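Putative histidinol-phosphate aminotransferase (Burkholderia pseudomallei, PDB 3P1T) probably catalyses the pyridoxal-phosphate-dependent transamination of L-histidinol phosphate with 2-oxoglutarate, a late step of histidine biosynthesis. Local coordinates at residues A[256-261]-A[278-283]; A[145-150]-A[302-307]; A[262-267]-A[325-330]. One frame throughout, in Å; residues are numbered along the deposited sequence.

Interaction 1: residues A[256-261]-A[278-283]. With SO4 (sulfate ion), chain E.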
loop_
_atom_site.group_PDB
_atom_site.type_symbol
_atom_site.label_atom_id
_atom_site.label_comp_id
_atom_site.label_asym_id
_atom_site.label_seq_id
_atom_site.Cartn_x
_atom_site.Cartn_y
_atom_site.Cartn_z
ATOM N N ALA A 256 -13.620 -30.465 4.257
ATOM C CA ALA A 256 -14.537 -31.374 4.962
ATOM C C ALA A 256 -15.854 -30.672 5.316
ATOM O O ALA A 256 -16.918 -31.276 5.154
ATOM C CB ALA A 256 -13.878 -31.913 6.224
ATOM N N GLN A 257 -15.784 -29.406 5.792
ATOM C CA GLN A 257 -16.963 -28.614 6.144
ATOM C C GLN A 257 -17.721 -28.185 4.870
ATOM O O GLN A 257 -18.958 -28.165 4.899
ATOM C CB GLN A 257 -16.592 -27.402 6.998
ATOM C CG GLN A 257 -16.239 -27.732 8.440
ATOM C CD GLN A 257 -17.415 -28.268 9.223
ATOM O OE1 GLN A 257 -18.453 -27.609 9.378
ATOM N NE2 GLN A 257 -17.268 -29.481 9.741
ATOM N N ARG A 258 -17.003 -27.928 3.746
ATOM C CA ARG A 258 -17.617 -27.613 2.440
ATOM C C ARG A 258 -18.459 -28.820 1.959
ATOM O O ARG A 258 -19.587 -28.654 1.486
ATOM C CB ARG A 258 -16.545 -27.237 1.406
ATOM C CG ARG A 258 -17.086 -26.713 0.074
ATOM C CD ARG A 258 -15.959 -26.366 -0.895
ATOM N NE ARG A 258 -15.170 -27.536 -1.303
ATOM C CZ ARG A 258 -13.955 -27.483 -1.848
ATOM N NH1 ARG A 258 -13.353 -26.319 -2.034
ATOM N NH2 ARG A 258 -13.322 -28.598 -2.178
ATOM N N ARG A 259 -17.928 -30.035 2.151
ATOM C CA ARG A 259 -18.611 -31.262 1.788
ATOM C C ARG A 259 -19.870 -31.420 2.673
ATOM O O ARG A 259 -20.955 -31.664 2.127
ATOM C CB ARG A 259 -17.643 -32.455 1.910
ATOM C CG ARG A 259 -18.246 -33.861 1.702
ATOM C CD ARG A 259 -19.038 -34.049 0.416
ATOM N NE ARG A 259 -18.231 -33.862 -0.782
ATOM C CZ ARG A 259 -18.732 -33.520 -1.958
ATOM N NH1 ARG A 259 -20.035 -33.289 -2.091
ATOM N NH2 ARG A 259 -17.933 -33.368 -3.007
ATOM N N ARG A 260 -19.735 -31.207 4.006
ATOM C CA ARG A 260 -20.842 -31.281 4.966
ATOM C C ARG A 260 -21.956 -30.292 4.589
ATOM O O ARG A 260 -23.098 -30.711 4.437
ATOM C CB ARG A 260 -20.373 -31.018 6.423
ATOM C CG ARG A 260 -21.550 -30.810 7.400
ATOM C CD ARG A 260 -21.196 -30.909 8.858
ATOM N NE ARG A 260 -20.865 -29.620 9.452
ATOM C CZ ARG A 260 -21.636 -28.978 10.324
ATOM N NH1 ARG A 260 -22.795 -29.504 10.713
ATOM N NH2 ARG A 260 -21.242 -27.821 10.838
ATOM N N VAL A 261 -21.622 -28.997 4.440
ATOM C CA VAL A 261 -22.590 -27.937 4.158
ATOM C C VAL A 261 -23.295 -28.207 2.802
ATOM O O VAL A 261 -24.528 -28.158 2.773
ATOM C CB VAL A 261 -21.922 -26.536 4.208
ATOM C CG1 VAL A 261 -22.856 -25.445 3.701
ATOM C CG2 VAL A 261 -21.489 -26.215 5.628
ATOM N N ASN A 278 -13.419 -21.853 -0.855
ATOM C CA ASN A 278 -13.855 -21.972 0.544
ATOM C C ASN A 278 -15.303 -21.477 0.762
ATOM O O ASN A 278 -15.636 -20.968 1.835
ATOM C CB ASN A 278 -12.894 -21.178 1.457
ATOM C CG ASN A 278 -12.717 -19.722 1.116
ATOM O OD1 ASN A 278 -13.067 -19.240 0.028
ATOM N ND2 ASN A 278 -12.106 -18.998 2.024
ATOM N N PHE A 279 -16.168 -21.670 -0.228
ATOM C CA PHE A 279 -17.554 -21.221 -0.180
ATOM C C PHE A 279 -18.403 -22.065 -1.100
ATOM O O PHE A 279 -17.842 -22.824 -1.887
ATOM C CB PHE A 279 -17.645 -19.727 -0.588
ATOM C CG PHE A 279 -17.082 -19.413 -1.955
ATOM C CD1 PHE A 279 -17.793 -19.727 -3.109
ATOM C CD2 PHE A 279 -15.836 -18.823 -2.090
ATOM C CE1 PHE A 279 -17.250 -19.484 -4.371
ATOM C CE2 PHE A 279 -15.312 -18.544 -3.355
ATOM C CZ PHE A 279 -16.021 -18.874 -4.484
ATOM N N VAL A 280 -19.746 -21.899 -1.057
ATOM C CA VAL A 280 -20.662 -22.608 -1.964
ATOM C C VAL A 280 -21.695 -21.615 -2.514
ATOM O O VAL A 280 -22.184 -20.752 -1.765
ATOM C CB VAL A 280 -21.362 -23.852 -1.349
ATOM C CG1 VAL A 280 -20.384 -25.008 -1.149
ATOM C CG2 VAL A 280 -22.116 -23.517 -0.060
ATOM N N LEU A 281 -22.004 -21.716 -3.837
ATOM C CA LEU A 281 -23.037 -20.890 -4.457
ATOM C C LEU A 281 -24.358 -21.647 -4.373
ATOM O O LEU A 281 -24.418 -22.809 -4.780
ATOM C CB LEU A 281 -22.688 -20.510 -5.892
ATOM C CG LEU A 281 -23.592 -19.453 -6.542
ATOM C CD1 LEU A 281 -23.301 -18.053 -6.004
ATOM C CD2 LEU A 281 -23.416 -19.452 -8.030
ATOM N N VAL A 282 -25.393 -21.015 -3.782
ATOM C CA VAL A 282 -26.714 -21.619 -3.578
ATOM C C VAL A 282 -27.783 -20.795 -4.315
ATOM O O VAL A 282 -27.735 -19.564 -4.273
ATOM C CB VAL A 282 -27.037 -21.742 -2.061
ATOM C CG1 VAL A 282 -28.373 -22.446 -1.827
ATOM C CG2 VAL A 282 -25.928 -22.481 -1.328
ATOM N N GLU A 283 -28.745 -21.483 -4.983
ATOM C CA GLU A 283 -29.879 -20.848 -5.667
ATOM C C GLU A 283 -30.788 -20.183 -4.650
ATOM O O GLU A 283 -31.107 -20.791 -3.614
ATOM C CB GLU A 283 -30.684 -21.839 -6.514
ATOM C CG GLU A 283 -30.021 -22.269 -7.812
ATOM C CD GLU A 283 -30.878 -23.088 -8.762
ATOM O OE1 GLU A 283 -32.122 -23.119 -8.594
ATOM O OE2 GLU A 283 -30.299 -23.685 -9.699
HETATM S S SO4 E . -19.984 -31.705 -5.700
HETATM O O1 SO4 E . -20.460 -31.552 -7.075
HETATM O O2 SO4 E . -18.622 -32.305 -5.737
HETATM O O3 SO4 E . -20.902 -32.595 -4.990
HETATM O O4 SO4 E . -19.973 -30.392 -5.001
#

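Interaction 2: residues A[145-150]-A[302-307]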
loop_
_atom_site.group_PDB
_atom_site.type_symbol
_atom_site.label_atom_id
_atom_site.label_comp_id
_atom_site.label_asym_id
_atom_site.label_seq_id
_atom_site.Cartn_x
_atom_site.Cartn_y
_atom_site.Cartn_z
ATOM N N SER A 145 -13.158 -19.798 -9.823
ATOM C CA SER A 145 -13.908 -18.542 -9.966
ATOM C C SER A 145 -14.697 -18.136 -8.708
ATOM O O SER A 145 -15.234 -18.974 -7.987
ATOM C CB SER A 145 -14.888 -18.638 -11.127
ATOM O OG SER A 145 -15.674 -17.460 -11.220
ATOM N N ASN A 146 -14.790 -16.828 -8.492
ATOM C CA ASN A 146 -15.589 -16.200 -7.442
ATOM C C ASN A 146 -16.752 -15.508 -8.150
ATOM O O ASN A 146 -16.470 -14.729 -9.064
ATOM C CB ASN A 146 -14.734 -15.241 -6.585
ATOM C CG ASN A 146 -15.471 -14.484 -5.502
ATOM O OD1 ASN A 146 -16.612 -14.767 -5.159
ATOM N ND2 ASN A 146 -14.818 -13.498 -4.927
ATOM N N PRO A 147 -18.048 -15.860 -7.904
ATOM C CA PRO A 147 -18.594 -16.684 -6.814
ATOM C C PRO A 147 -19.084 -18.093 -7.198
ATOM O O PRO A 147 -19.759 -18.728 -6.370
ATOM C CB PRO A 147 -19.805 -15.848 -6.399
ATOM C CG PRO A 147 -20.340 -15.332 -7.714
ATOM C CD PRO A 147 -19.142 -15.168 -8.623
ATOM N N THR A 148 -18.770 -18.583 -8.420
ATOM C CA THR A 148 -19.294 -19.869 -8.906
ATOM C C THR A 148 -18.574 -21.060 -8.282
ATOM O O THR A 148 -19.169 -22.132 -8.138
ATOM C CB THR A 148 -19.217 -19.943 -10.437
ATOM O OG1 THR A 148 -17.861 -19.945 -10.850
ATOM C CG2 THR A 148 -19.980 -18.797 -11.120
ATOM N N GLY A 149 -17.319 -20.866 -7.922
ATOM C CA GLY A 149 -16.482 -21.909 -7.350
ATOM C C GLY A 149 -16.023 -22.911 -8.384
ATOM O O GLY A 149 -15.493 -23.959 -8.037
ATOM N N GLN A 150 -16.228 -22.599 -9.661
ATOM C CA GLN A 150 -15.854 -23.450 -10.779
ATOM C C GLN A 150 -14.411 -23.240 -11.153
ATOM O O GLN A 150 -13.890 -22.115 -11.075
ATOM C CB GLN A 150 -16.751 -23.188 -12.011
ATOM C CG GLN A 150 -18.242 -23.435 -11.808
ATOM C CD GLN A 150 -18.550 -24.830 -11.357
ATOM O OE1 GLN A 150 -18.280 -25.827 -12.056
ATOM N NE2 GLN A 150 -19.131 -24.920 -10.166
ATOM N N LYS A 302 -23.448 -13.641 1.589
ATOM C CA LYS A 302 -23.210 -12.692 0.495
ATOM C C LYS A 302 -24.259 -12.846 -0.603
ATOM O O LYS A 302 -24.546 -13.967 -1.028
ATOM C CB LYS A 302 -21.792 -12.907 -0.091
ATOM C CG LYS A 302 -21.429 -12.081 -1.350
ATOM C CD LYS A 302 -21.241 -10.582 -1.122
ATOM C CE LYS A 302 -19.908 -10.268 -0.512
ATOM N NZ LYS A 302 -19.703 -8.812 -0.348
ATOM N N ASP A 303 -24.816 -11.709 -1.073
ATOM C CA ASP A 303 -25.749 -11.656 -2.198
ATOM C C ASP A 303 -24.908 -11.702 -3.478
ATOM O O ASP A 303 -24.145 -10.773 -3.746
ATOM C CB ASP A 303 -26.645 -10.397 -2.108
ATOM C CG ASP A 303 -27.706 -10.204 -3.191
ATOM O OD1 ASP A 303 -27.754 -11.023 -4.146
ATOM O OD2 ASP A 303 -28.499 -9.242 -3.080
ATOM N N ALA A 304 -25.017 -12.797 -4.249
ATOM C CA ALA A 304 -24.223 -12.993 -5.463
ATOM C C ALA A 304 -24.673 -12.052 -6.623
ATOM O O ALA A 304 -24.065 -12.084 -7.699
ATOM C CB ALA A 304 -24.289 -14.449 -5.903
ATOM N N GLY A 305 -25.673 -11.196 -6.364
ATOM C CA GLY A 305 -26.151 -10.175 -7.294
ATOM C C GLY A 305 -25.044 -9.170 -7.593
ATOM O O GLY A 305 -24.986 -8.596 -8.682
ATOM N N GLN A 306 -24.108 -9.016 -6.633
ATOM C CA GLN A 306 -22.918 -8.172 -6.693
ATOM C C GLN A 306 -22.025 -8.571 -7.855
ATOM O O GLN A 306 -21.299 -7.732 -8.388
ATOM C CB GLN A 306 -22.145 -8.329 -5.367
ATOM C CG GLN A 306 -21.002 -7.343 -5.178
ATOM C CD GLN A 306 -20.277 -7.521 -3.870
ATOM O OE1 GLN A 306 -20.865 -7.782 -2.807
ATOM N NE2 GLN A 306 -18.986 -7.286 -3.904
ATOM N N PHE A 307 -22.054 -9.872 -8.217
ATOM C CA PHE A 307 -21.226 -10.467 -9.264
ATOM C C PHE A 307 -22.039 -10.786 -10.538
ATOM O O PHE A 307 -21.492 -11.372 -11.462
ATOM C CB PHE A 307 -20.563 -11.742 -8.730
ATOM C CG PHE A 307 -19.915 -11.545 -7.385
ATOM C CD1 PHE A 307 -18.679 -10.921 -7.276
ATOM C CD2 PHE A 307 -20.548 -11.965 -6.222
ATOM C CE1 PHE A 307 -18.090 -10.710 -6.023
ATOM C CE2 PHE A 307 -19.958 -11.762 -4.971
ATOM C CZ PHE A 307 -18.732 -11.136 -4.880
#

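Interaction 3: residues A[262-267]-A[325-330]. With SO4 (sulfate ion), chain E.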
loop_
_atom_site.group_PDB
_atom_site.type_symbol
_atom_site.label_atom_id
_atom_site.label_comp_id
_atom_site.label_asym_id
_atom_site.label_seq_id
_atom_site.Cartn_x
_atom_site.Cartn_y
_atom_site.Cartn_z
ATOM N N ALA A 262 -22.536 -28.543 1.726
ATOM C CA ALA A 262 -23.105 -28.831 0.410
ATOM C C ALA A 262 -24.096 -30.026 0.470
ATOM O O ALA A 262 -25.224 -29.905 -0.021
ATOM C CB ALA A 262 -21.999 -29.111 -0.598
ATOM N N ASP A 263 -23.699 -31.149 1.108
ATOM C CA ASP A 263 -24.550 -32.338 1.208
ATOM C C ASP A 263 -25.799 -32.073 2.061
ATOM O O ASP A 263 -26.895 -32.483 1.664
ATOM C CB ASP A 263 -23.762 -33.527 1.783
ATOM C CG ASP A 263 -22.696 -34.139 0.869
ATOM O OD1 ASP A 263 -22.586 -33.702 -0.314
ATOM O OD2 ASP A 263 -22.016 -35.097 1.312
ATOM N N ALA A 264 -25.647 -31.377 3.205
ATOM C CA ALA A 264 -26.762 -31.067 4.113
ATOM C C ALA A 264 -27.790 -30.140 3.451
ATOM O O ALA A 264 -28.993 -30.418 3.553
ATOM C CB ALA A 264 -26.250 -30.436 5.396
ATOM N N LEU A 265 -27.322 -29.070 2.746
ATOM C CA LEU A 265 -28.219 -28.133 2.072
ATOM C C LEU A 265 -28.984 -28.835 0.939
ATOM O O LEU A 265 -30.190 -28.609 0.817
ATOM C CB LEU A 265 -27.482 -26.897 1.541
ATOM C CG LEU A 265 -26.920 -25.913 2.582
ATOM C CD1 LEU A 265 -26.201 -24.760 1.902
ATOM C CD2 LEU A 265 -28.013 -25.359 3.494
ATOM N N ARG A 266 -28.322 -29.729 0.162
ATOM C CA ARG A 266 -28.986 -30.468 -0.927
ATOM C C ARG A 266 -30.055 -31.417 -0.371
ATOM O O ARG A 266 -31.088 -31.621 -1.012
ATOM C CB ARG A 266 -27.987 -31.251 -1.785
ATOM C CG ARG A 266 -27.098 -30.366 -2.623
ATOM C CD ARG A 266 -26.407 -31.159 -3.700
ATOM N NE ARG A 266 -25.444 -30.343 -4.439
ATOM C CZ ARG A 266 -24.129 -30.459 -4.321
ATOM N NH1 ARG A 266 -23.606 -31.386 -3.531
ATOM N NH2 ARG A 266 -23.323 -29.676 -5.026
ATOM N N GLY A 267 -29.806 -31.950 0.822
ATOM C CA GLY A 267 -30.742 -32.816 1.531
ATOM C C GLY A 267 -31.947 -32.057 2.055
ATOM O O GLY A 267 -33.014 -32.643 2.253
ATOM N N ARG A 325 -24.770 -23.233 12.845
ATOM C CA ARG A 325 -25.712 -22.113 12.957
ATOM C C ARG A 325 -26.429 -21.867 11.619
ATOM O O ARG A 325 -27.664 -21.768 11.607
ATOM C CB ARG A 325 -24.990 -20.836 13.429
ATOM C CG ARG A 325 -24.593 -20.866 14.915
ATOM C CD ARG A 325 -25.075 -19.645 15.684
ATOM N NE ARG A 325 -26.491 -19.393 15.414
ATOM C CZ ARG A 325 -26.998 -18.229 15.021
ATOM N NH1 ARG A 325 -26.221 -17.152 14.929
ATOM N NH2 ARG A 325 -28.293 -18.117 14.765
ATOM N N LEU A 326 -25.653 -21.822 10.506
ATOM C CA LEU A 326 -26.172 -21.620 9.159
ATOM C C LEU A 326 -27.116 -22.737 8.755
ATOM O O LEU A 326 -28.220 -22.455 8.270
ATOM C CB LEU A 326 -25.058 -21.512 8.107
ATOM C CG LEU A 326 -25.616 -21.467 6.683
ATOM C CD1 LEU A 326 -25.578 -20.080 6.119
ATOM C CD2 LEU A 326 -25.072 -22.581 5.798
ATOM N N LEU A 327 -26.677 -23.999 8.926
ATOM C CA LEU A 327 -27.480 -25.157 8.535
ATOM C C LEU A 327 -28.797 -25.217 9.331
ATOM O O LEU A 327 -29.834 -25.528 8.738
ATOM C CB LEU A 327 -26.686 -26.468 8.696
ATOM C CG LEU A 327 -25.508 -26.677 7.716
ATOM C CD1 LEU A 327 -24.708 -27.888 8.091
ATOM C CD2 LEU A 327 -25.965 -26.792 6.265
ATOM N N ALA A 328 -28.775 -24.856 10.631
ATOM C CA ALA A 328 -29.980 -24.878 11.476
ATOM C C ALA A 328 -30.985 -23.816 11.016
ATOM O O ALA A 328 -32.179 -24.101 10.952
ATOM C CB ALA A 328 -29.617 -24.669 12.934
ATOM N N ALA A 329 -30.494 -22.629 10.629
ATOM C CA ALA A 329 -31.326 -21.531 10.127
ATOM C C ALA A 329 -31.952 -21.866 8.776
ATOM O O ALA A 329 -33.143 -21.631 8.616
ATOM C CB ALA A 329 -30.507 -20.258 10.004
ATOM N N LEU A 330 -31.177 -22.421 7.815
ATOM C CA LEU A 330 -31.718 -22.762 6.495
ATOM C C LEU A 330 -32.544 -24.065 6.578
ATOM O O LEU A 330 -33.383 -24.295 5.701
ATOM C CB LEU A 330 -30.632 -22.847 5.407
ATOM C CG LEU A 330 -30.009 -21.498 4.987
ATOM C CD1 LEU A 330 -28.859 -21.700 4.036
ATOM C CD2 LEU A 330 -31.022 -20.584 4.347
HETATM S S SO4 E . -19.984 -31.705 -5.700
HETATM O O1 SO4 E . -20.460 -31.552 -7.075
HETATM O O2 SO4 E . -18.622 -32.305 -5.737
HETATM O O3 SO4 E . -20.902 -32.595 -4.990
HETATM O O4 SO4 E . -19.973 -30.392 -5.001
#

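Interaction 1: residues A[256-261]-A[278-283]
Arg258 and Val261, one turn apart on helix 244-267, meet Val280 of strand 279-283 through carbon atoms alone. CG of Arg258 lies 3.9 Å from CG1 of Val280, and CG1 of Val261 lies 4.3 Å from CG2 of the same valine. Each methyl of Val280 thus faces its own partner, one the aliphatic stem of an arginine and the other a second valine.

No hydrogen bond joins the two segments, and the polar groups look elsewhere. With CG trans to its nitrogen (chi1 -172°), Arg258 runs toward the start of the strand; a bend at chi3 then lets NH1 bond to the carbonyls of Ala277 and Tyr176. Farther round the helix, Arg260 grips OE1 of Gln257 side-on, with NE at 3.1 Å and NH2 at 3.2 Å, the oxygen lying in the guanidinium plane. Asn323 and Asp324 of helix 320-333 join this cluster.

A further ionic contact lies outside the helix-strand seam: Arg259 holds a sulfate, probably from the crystallisation liquor, by the edge of its guanidinium, NH1 to O3 at 3.1 Å and NH2 to O2 at 3.0 Å, both bonds nearly straight, while NH1 also pairs with Asp263.

The segment axes pass 9.0 Å apart at 20°, so this part of the helix runs almost along the strand. This is a helix laid on one face of a sheet, the layered build of the small domain in aminotransferases of fold type I.

Interaction 2: residues A[145-150]-A[302-307]
Pro147 packs against Phe307, and the conformations of both explain how a loop meets a 3-10 turn. The peptide bond before Pro147 is cis, which folds the chain so that the pyrrolidine ring presents CG and CD to the aromatic residue. CG lies 3.7 Å from CD2 of Phe307, and CD is equally close to its CB; the ring thus meets the root of the phenylalanine and slides past it. Phe307 has its CG trans to the carbonyl carbon (chi1 -48°), which turns the ring back along the loop until CZ stands 4.2 Å from OD1 of Asn146. CG of Asn146 lies trans to its nitrogen (chi1 177°), carrying the amide toward that ring. OD1 is taken by NH1 of Arg314, while ND2 bonds a tartrate probably from the crystallisation liquor, consistent with the active-site place of the equivalent asparagine in related aminotransferases.

CB of Gln306 lies over the face opposite Asn146, and CG of Lys302 meets the ring's edge; NZ of Lys302 bonds OE1 of Gln306 at 2.9 Å, on a lone pair.

The contact joins the loop leading from strand 137-142 of the large sheet to helix 154-163 with the 3-10 turn that follows strand 299-303 of the small sheet, beside strand 312-316.

Interaction 3: residues A[262-267]-A[325-330]
Parallel packing of two helices on one face of a sheet, the outer layer of the small domain, brings Ala264 and Leu265 of helix 244-267 against Leu327 and Leu330 of helix 320-333. The segment axes run 10.6 Å apart with only 7° between their directions, so these two segments lie side by side, and the seam is apolar.

Leu265 has the largest share. Its CD2 is 3.7 Å from CD2 of Leu327 and 3.8 Å from CD1 of Leu330, so one methyl reaches two leucines that stand a turn apart on the partner helix. With chi1 at -69° and an extended second torsion, the isobutyl group of Leu265 swings across toward that helix; Leu327, in the same conformation, reaches back. The CD2 of Leu327 is shared as well, for CB of Ala264 touches it at 3.8 Å on the more open flank of the seam.

Beneath the helices, Leu265, Leu326 and Leu330 all rest on Ile315 of strand 312-316. The hydroxyl of Tyr270 bonds the carbonyl oxygen of Leu330.

Away from the seam, Arg266 stretches to a sulfate probably left from crystallisation. Both of its bonds there are weak: NH1 to O3 is 3.3 Å and bent to 130°, and NH2, which also donates to the carbonyl of Val272, stands 3.4 Å from O4 of the sulfate.

Overall arrangement
Interactions 1 and 3 use successive turns of helix 244-267, which lies on the small sheet and beside helix 320-333 along both; their centres are about 9 Å apart. Interactions 1 and 2 are buried, and they touch where Phe279 and Leu281 pack on the loop of Pro147. Interaction 3 lies farther out, about 24 Å from the chain's centre, and is partly buried. All three seams are apolar, yet their polar surroundings change with depth: near interaction 2 an amide serves Arg314 and a tartrate, whereas on the outer side Arg259 and Arg266, from interactions 1 and 3, gather round one sulfate. Interaction 2 alone joins a loop leaving the large sheet to the small-domain side.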